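Local coordinates for periplasmic binding protein/LacI transcriptional regulator (Brachyspira murdochii, PDB 4KQC), which probably binds a carbohydrate as the solute-binding component of an ABC transporter, in the manner of the periplasmic sugar-binding proteins, at residues A28-Q32 with N33-I37; D53-D56 with S57-K61; D99-Q102 with G103-A107. All blocks are in the same frame, centred on the assembly; numbering follows the deposited sequence.

Interaction 1 (A28-Q32 with N33-I37); sequences AAAKQ and NGVKI
N33 folds its side-chain amide back over the last turn of helix 18-33 and grips the carbonyl of A29 twice. Its backbone N reaches A29 O at 3.1 Å, and its ND2 reaches A29 O at 2.9 Å; the two donors come from opposite faces of the carbonyl plane, each tilted 26-27° from it. The torsion behind this has CG anti to the carbonyl carbon and beside the backbone N (chi1 -67°), which brings ND2 back to A29 O. At the other end of the amide a water donates to both N33 OD1 and Q32 OE1. Y285 of helix 273-288 packs on the N33 side chain.

A30 serves the turn with both its carbonyl and its methyl group. V35 N donates to A30 O at 3.0 Å in an almost straight bond (177°), while a weak bond from N33 N shares the same oxygen. The CB of A30 meets I37 CG2 at 3.7 Å, and V35 CG1 lies over the A30 backbone and 4.1 Å from the methyl. V35 and I37 also touch I7 of strand 6-10, so the small alanine sits at the seam between helix and sheet.

G34 carries the reversal: its positive phi is one that favours glycine, and its N bonds to K31 O at 3.2 Å from above the carbonyl plane. The result is a Schellman motif ending the helix of the beta-alpha-beta unit formed by strand 6-10, helix 18-33 and strand 36-40.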
loop_
_atom_site.group_PDB
_atom_site.type_symbol
_atom_site.label_atom_id
_atom_site.label_comp_id
_atom_site.label_asym_id
_atom_site.label_seq_id
_atom_site.Cartn_x
_atom_site.Cartn_y
_atom_site.Cartn_z
ATOM N N ALA A 28 -6.109 -18.622 10.488
ATOM C CA ALA A 28 -5.206 -19.752 10.423
ATOM C C ALA A 28 -4.208 -19.795 11.557
ATOM O O ALA A 28 -4.039 -20.852 12.183
ATOM C CB ALA A 28 -4.492 -19.868 9.089
ATOM N N ALA A 29 -3.528 -18.677 11.804
ATOM C CA ALA A 29 -2.578 -18.575 12.895
ATOM C C ALA A 29 -3.316 -18.761 14.183
ATOM O O ALA A 29 -2.756 -19.355 15.124
ATOM C CB ALA A 29 -1.867 -17.223 12.898
ATOM N N ALA A 30 -4.547 -18.262 14.303
ATOM C CA ALA A 30 -5.242 -18.390 15.578
ATOM C C ALA A 30 -5.496 -19.883 15.873
ATOM O O ALA A 30 -5.216 -20.398 16.983
ATOM C CB ALA A 30 -6.549 -17.620 15.564
ATOM N N LYS A 31 -5.985 -20.601 14.886
ATOM C CA LYS A 31 -6.253 -22.034 15.071
ATOM C C LYS A 31 -4.951 -22.796 15.370
ATOM O O LYS A 31 -4.910 -23.644 16.301
ATOM C CB LYS A 31 -6.955 -22.609 13.852
ATOM C CG LYS A 31 -7.185 -24.125 13.909
ATOM C CD LYS A 31 -7.985 -24.631 12.713
ATOM C CE LYS A 31 -8.149 -26.167 12.703
ATOM N NZ LYS A 31 -7.023 -26.899 13.345
ATOM N N GLN A 32 -3.872 -22.482 14.640
ATOM C CA GLN A 32 -2.593 -23.149 14.873
ATOM C C GLN A 32 -2.085 -23.011 16.313
ATOM O O GLN A 32 -1.616 -23.942 16.904
ATOM C CB GLN A 32 -1.547 -22.667 13.909
ATOM C CG GLN A 32 -0.354 -23.581 13.809
ATOM C CD GLN A 32 0.694 -23.067 12.860
ATOM O OE1 GLN A 32 1.747 -22.624 13.297
ATOM N NE2 GLN A 32 0.409 -23.122 11.570
ATOM N N ASN A 33 -2.319 -21.855 16.914
ATOM C CA ASN A 33 -1.830 -21.552 18.271
ATOM C C ASN A 33 -2.844 -21.733 19.399
ATOM O O ASN A 33 -2.557 -21.425 20.549
ATOM C CB ASN A 33 -1.242 -20.138 18.277
ATOM C CG ASN A 33 0.003 -20.062 17.433
ATOM O OD1 ASN A 33 1.061 -20.637 17.815
ATOM N ND2 ASN A 33 -0.108 -19.459 16.246
ATOM N N GLY A 34 -4.028 -22.193 19.069
ATOM C CA GLY A 34 -5.044 -22.537 20.064
ATOM C C GLY A 34 -5.668 -21.320 20.712
ATOM O O GLY A 34 -5.983 -21.338 21.903
ATOM N N VAL A 35 -5.842 -20.291 19.928
ATOM C CA VAL A 35 -6.378 -19.047 20.474
ATOM C C VAL A 35 -7.591 -18.625 19.653
ATOM O O VAL A 35 -7.618 -18.793 18.441
ATOM C CB VAL A 35 -5.263 -17.990 20.572
ATOM C CG1 VAL A 35 -4.645 -17.654 19.227
ATOM C CG2 VAL A 35 -5.828 -16.697 21.176
ATOM N N LYS A 36 -8.611 -18.094 20.333
ATOM C CA LYS A 36 -9.739 -17.475 19.699
ATOM C C LYS A 36 -9.404 -16.016 19.410
ATOM O O LYS A 36 -8.754 -15.346 20.229
ATOM C CB LYS A 36 -10.982 -17.509 20.616
ATOM C CG LYS A 36 -11.451 -18.929 20.912
ATOM C CD LYS A 36 -12.450 -19.422 19.879
ATOM C CE LYS A 36 -12.478 -20.937 19.848
ATOM N NZ LYS A 36 -13.717 -21.458 19.234
ATOM N N ILE A 37 -9.791 -15.540 18.230
ATOM C CA ILE A 37 -9.662 -14.138 17.908
ATOM C C ILE A 37 -11.000 -13.490 17.576
ATOM O O ILE A 37 -11.949 -14.154 17.139
ATOM C CB ILE A 37 -8.688 -13.878 16.727
ATOM C CG1 ILE A 37 -9.204 -14.452 15.399
ATOM C CG2 ILE A 37 -7.273 -14.318 17.103
ATOM C CD1 ILE A 37 -8.362 -14.047 14.192
HETATM O O HOH W 1 2.351 -22.639 16.179
#

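Interaction 2 (D53-D56 with S57-K61); sequences DLLD and SEINK
L55 and I59 meet one turn apart on helix 48-60, an amphipathic helix packed on the parallel sheet, with L55 CG 4.0 Å from I59 CD1. The two side chains cross obliquely, and I59 CG1 also lies against the backbone oxygen of L55, the acceptor for its own N-H. I59 N donates to L55 O at 2.9 Å, and the same i to i+4 pattern joins S57 to D53, E58 to L54 and N60 to D56. On the sheet side both L55 and I59 touch I66 of strand 66-68, and L55 also meets V10 of strand 6-10.

D56 runs alongside I59, its OD1 4.1 Å from I59 CD1. Its carboxylate turns to the neighbouring helix 76-84, where OD1 forms a salt bridge with R81 and OD2 accepts from Q78. N60 OD1 takes a second N-H of R81, so the guanidinium spans two successive turns. On another side of the helix, E58 bends at chi2 (-59°) and its OE1 is hydrogen-bonded to Y6 OH. The other carboxylate oxygen, E58 OE2, forms a salt bridge with K61 NZ at 2.8 Å, met on its syn side, 20° out of the carboxylate plane.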
loop_
_atom_site.group_PDB
_atom_site.type_symbol
_atom_site.label_atom_id
_atom_site.label_comp_id
_atom_site.label_asym_id
_atom_site.label_seq_id
_atom_site.Cartn_x
_atom_site.Cartn_y
_atom_site.Cartn_z
ATOM N N ASP A 53 -14.283 3.160 18.648
ATOM C CA ASP A 53 -15.222 2.460 19.532
ATOM C C ASP A 53 -14.999 0.987 19.621
ATOM O O ASP A 53 -15.100 0.387 20.716
ATOM C CB ASP A 53 -16.663 2.636 19.027
ATOM C CG ASP A 53 -17.206 4.110 19.096
ATOM O OD1 ASP A 53 -16.720 4.907 19.934
ATOM O OD2 ASP A 53 -18.198 4.417 18.379
ATOM N N LEU A 54 -14.716 0.364 18.459
ATOM C CA LEU A 54 -14.452 -1.074 18.426
ATOM C C LEU A 54 -13.169 -1.401 19.216
ATOM O O LEU A 54 -13.150 -2.382 19.948
ATOM C CB LEU A 54 -14.357 -1.574 16.980
ATOM C CG LEU A 54 -15.700 -1.602 16.186
ATOM C CD1 LEU A 54 -15.414 -1.849 14.709
ATOM C CD2 LEU A 54 -16.591 -2.665 16.774
ATOM N N LEU A 55 -12.119 -0.602 19.019
ATOM C CA LEU A 55 -10.880 -0.788 19.794
ATOM C C LEU A 55 -11.164 -0.654 21.322
ATOM O O LEU A 55 -10.731 -1.508 22.119
ATOM C CB LEU A 55 -9.818 0.182 19.301
ATOM C CG LEU A 55 -8.475 0.093 20.037
ATOM C CD1 LEU A 55 -7.880 -1.323 20.003
ATOM C CD2 LEU A 55 -7.542 1.062 19.371
ATOM N N ASP A 56 -11.915 0.368 21.732
ATOM C CA ASP A 56 -12.298 0.454 23.118
ATOM C C ASP A 56 -13.036 -0.739 23.653
ATOM O O ASP A 56 -12.750 -1.194 24.770
ATOM C CB ASP A 56 -13.180 1.672 23.321
ATOM C CG ASP A 56 -12.334 2.976 23.432
ATOM O OD1 ASP A 56 -11.196 2.909 23.953
ATOM O OD2 ASP A 56 -12.828 4.068 23.073
ATOM N N SER A 57 -14.035 -1.188 22.892
ATOM C CA SER A 57 -14.796 -2.367 23.252
ATOM C C SER A 57 -13.913 -3.608 23.444
ATOM O O SER A 57 -14.088 -4.370 24.386
ATOM C CB SER A 57 -15.929 -2.566 22.215
ATOM O OG SER A 57 -16.940 -1.534 22.361
ATOM N N GLU A 58 -12.912 -3.797 22.585
ATOM C CA GLU A 58 -12.019 -4.906 22.688
ATOM C C GLU A 58 -11.069 -4.747 23.907
ATOM O O GLU A 58 -10.776 -5.732 24.580
ATOM C CB GLU A 58 -11.214 -5.062 21.375
ATOM C CG GLU A 58 -12.046 -5.542 20.199
ATOM C CD GLU A 58 -12.699 -6.904 20.453
ATOM O OE1 GLU A 58 -11.979 -7.821 20.833
ATOM O OE2 GLU A 58 -13.959 -7.070 20.396
ATOM N N ILE A 59 -10.610 -3.536 24.163
ATOM C CA ILE A 59 -9.745 -3.296 25.315
ATOM C C ILE A 59 -10.511 -3.713 26.591
ATOM O O ILE A 59 -9.964 -4.336 27.507
ATOM C CB ILE A 59 -9.329 -1.819 25.397
ATOM C CG1 ILE A 59 -8.407 -1.432 24.254
ATOM C CG2 ILE A 59 -8.647 -1.568 26.737
ATOM C CD1 ILE A 59 -8.211 0.039 24.069
ATOM N N ASN A 60 -11.763 -3.323 26.669
ATOM C CA ASN A 60 -12.578 -3.625 27.809
ATOM C C ASN A 60 -12.751 -5.097 28.133
ATOM O O ASN A 60 -13.054 -5.461 29.296
ATOM C CB ASN A 60 -13.975 -2.982 27.648
ATOM C CG ASN A 60 -13.969 -1.477 27.666
ATOM O OD1 ASN A 60 -13.003 -0.861 28.030
ATOM N ND2 ASN A 60 -15.042 -0.892 27.190
ATOM N N LYS A 61 -12.578 -5.971 27.131
ATOM C CA LYS A 61 -12.595 -7.435 27.292
ATOM C C LYS A 61 -11.404 -8.059 28.005
ATOM O O LYS A 61 -11.402 -9.308 28.258
ATOM C CB LYS A 61 -12.761 -8.107 25.937
ATOM C CG LYS A 61 -14.068 -7.725 25.243
ATOM C CD LYS A 61 -14.190 -8.468 23.909
ATOM C CE LYS A 61 -15.490 -8.171 23.207
ATOM N NZ LYS A 61 -15.522 -8.831 21.877
#

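Interaction 3 (D99-Q102 with G103-A107); sequences DQAQ and GAVLA
In V105, CG1 is anti to the backbone N (chi1 176°), which leaves CG2 beside that N and anti to the carbonyl carbon, turned back to A101. There it meets the A101 methyl, with V105 CG2 3.7 Å from A101 CB. I96 from the preceding loop also packs on V105.

The same loop brings the A101 carbonyl round to A104, whose N donates to A101 O at 2.9 Å. The bond is fairly straight (162°), although the donor stands above the carbonyl plane rather than on a lone pair. A104 CB lies close to the acceptor as well, 3.4 Å from A101 O, and its methyl is touched by K83 of helix 76-84.

This is a type I' beta turn from A101 to A104, in the loop between strands 89-92 and 105-110 of the parallel sheet. Q102 and G103 occupy its two central positions, both with positive phi. Glycine is favoured by such a backbone; at Q102 a residue with a full side chain adopts it.

The Q102 side chain runs out extended beyond CG and turns its amide back along the preceding loop. Its NE2 donates to Q100 O at 3.1 Å. Q100 O lies in the plane of the glutamine amide, although NE2 stands above the plane of the Q100 carbonyl, and NE2 also bonds to T76 O at the start of helix 76-84. K83 NZ, further along that helix, donates to the backbone oxygen of Q102.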
loop_
_atom_site.group_PDB
_atom_site.type_symbol
_atom_site.label_atom_id
_atom_site.label_comp_id
_atom_site.label_asym_id
_atom_site.label_seq_id
_atom_site.Cartn_x
_atom_site.Cartn_y
_atom_site.Cartn_z
ATOM N N ASP A 99 3.908 8.492 15.765
ATOM C CA ASP A 99 3.669 9.540 16.735
ATOM C C ASP A 99 2.486 9.300 17.656
ATOM O O ASP A 99 2.201 10.141 18.536
ATOM C CB ASP A 99 3.628 10.960 16.047
ATOM C CG ASP A 99 2.355 11.228 15.214
ATOM O OD1 ASP A 99 1.368 10.474 15.280
ATOM O OD2 ASP A 99 2.364 12.244 14.499
ATOM N N GLN A 100 1.791 8.184 17.487
ATOM C CA GLN A 100 0.706 7.784 18.386
ATOM C C GLN A 100 1.105 6.610 19.272
ATOM O O GLN A 100 0.333 6.235 20.157
ATOM C CB GLN A 100 -0.549 7.398 17.623
ATOM C CG GLN A 100 -1.130 8.559 16.836
ATOM C CD GLN A 100 -2.505 8.306 16.238
ATOM O OE1 GLN A 100 -3.190 7.352 16.583
ATOM N NE2 GLN A 100 -2.867 9.135 15.269
ATOM N N ALA A 101 2.200 5.928 18.960
ATOM C CA ALA A 101 2.449 4.647 19.579
ATOM C C ALA A 101 2.820 4.687 21.061
ATOM O O ALA A 101 2.652 3.681 21.779
ATOM C CB ALA A 101 3.565 3.915 18.793
ATOM N N GLN A 102 3.368 5.801 21.538
ATOM C CA GLN A 102 3.644 5.979 22.956
ATOM C C GLN A 102 4.483 4.857 23.609
ATOM O O GLN A 102 4.303 4.537 24.792
ATOM C CB GLN A 102 2.293 6.176 23.698
ATOM C CG GLN A 102 1.526 7.431 23.310
ATOM C CD GLN A 102 0.068 7.416 23.786
ATOM O OE1 GLN A 102 -0.235 7.641 24.952
ATOM N NE2 GLN A 102 -0.836 7.104 22.893
ATOM N N GLY A 103 5.409 4.264 22.844
ATOM C CA GLY A 103 6.230 3.207 23.399
ATOM C C GLY A 103 5.534 1.916 23.643
ATOM O O GLY A 103 6.081 1.109 24.366
ATOM N N ALA A 104 4.288 1.788 23.206
ATOM C CA ALA A 104 3.469 0.611 23.554
ATOM C C ALA A 104 3.457 -0.490 22.475
ATOM O O ALA A 104 2.963 -1.609 22.735
ATOM C CB ALA A 104 2.070 1.050 23.882
ATOM N N VAL A 105 3.949 -0.177 21.280
ATOM C CA VAL A 105 3.841 -1.123 20.199
ATOM C C VAL A 105 5.099 -2.030 20.222
ATOM O O VAL A 105 6.182 -1.571 19.948
ATOM C CB VAL A 105 3.657 -0.434 18.828
ATOM C CG1 VAL A 105 3.639 -1.499 17.720
ATOM C CG2 VAL A 105 2.418 0.441 18.854
ATOM N N LEU A 106 4.898 -3.310 20.496
ATOM C CA LEU A 106 6.006 -4.223 20.623
ATOM C C LEU A 106 6.695 -4.624 19.320
ATOM O O LEU A 106 7.923 -4.861 19.302
ATOM C CB LEU A 106 5.552 -5.473 21.375
ATOM C CG LEU A 106 5.173 -5.337 22.844
ATOM C CD1 LEU A 106 4.481 -6.601 23.327
ATOM C CD2 LEU A 106 6.416 -5.130 23.672
ATOM N N ALA A 107 5.889 -4.767 18.281
ATOM C CA ALA A 107 6.287 -5.244 16.983
ATOM C C ALA A 107 5.127 -5.031 16.034
ATOM O O ALA A 107 3.970 -4.871 16.478
ATOM C CB ALA A 107 6.672 -6.695 17.047
#

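From the N terminus, interaction 1 comes first, turning the chain from helix 18-33 into the edge strand 36-40. Interaction 2 follows within the next helix, 48-60, and closes no loop; its centre lies about 20 Å from that of interaction 1. Interaction 3 closes the tight turn leading into strand 105-110. The three are in series, neither nested nor crossed, and none touches another: the nearest atoms of interactions 2 and 3 are about 8 Å apart. All belong to the same lobe. Interactions 1 and 3 lead into strands of one parallel sheet, while helix 76-84 is a common neighbour of interactions 2 and 3.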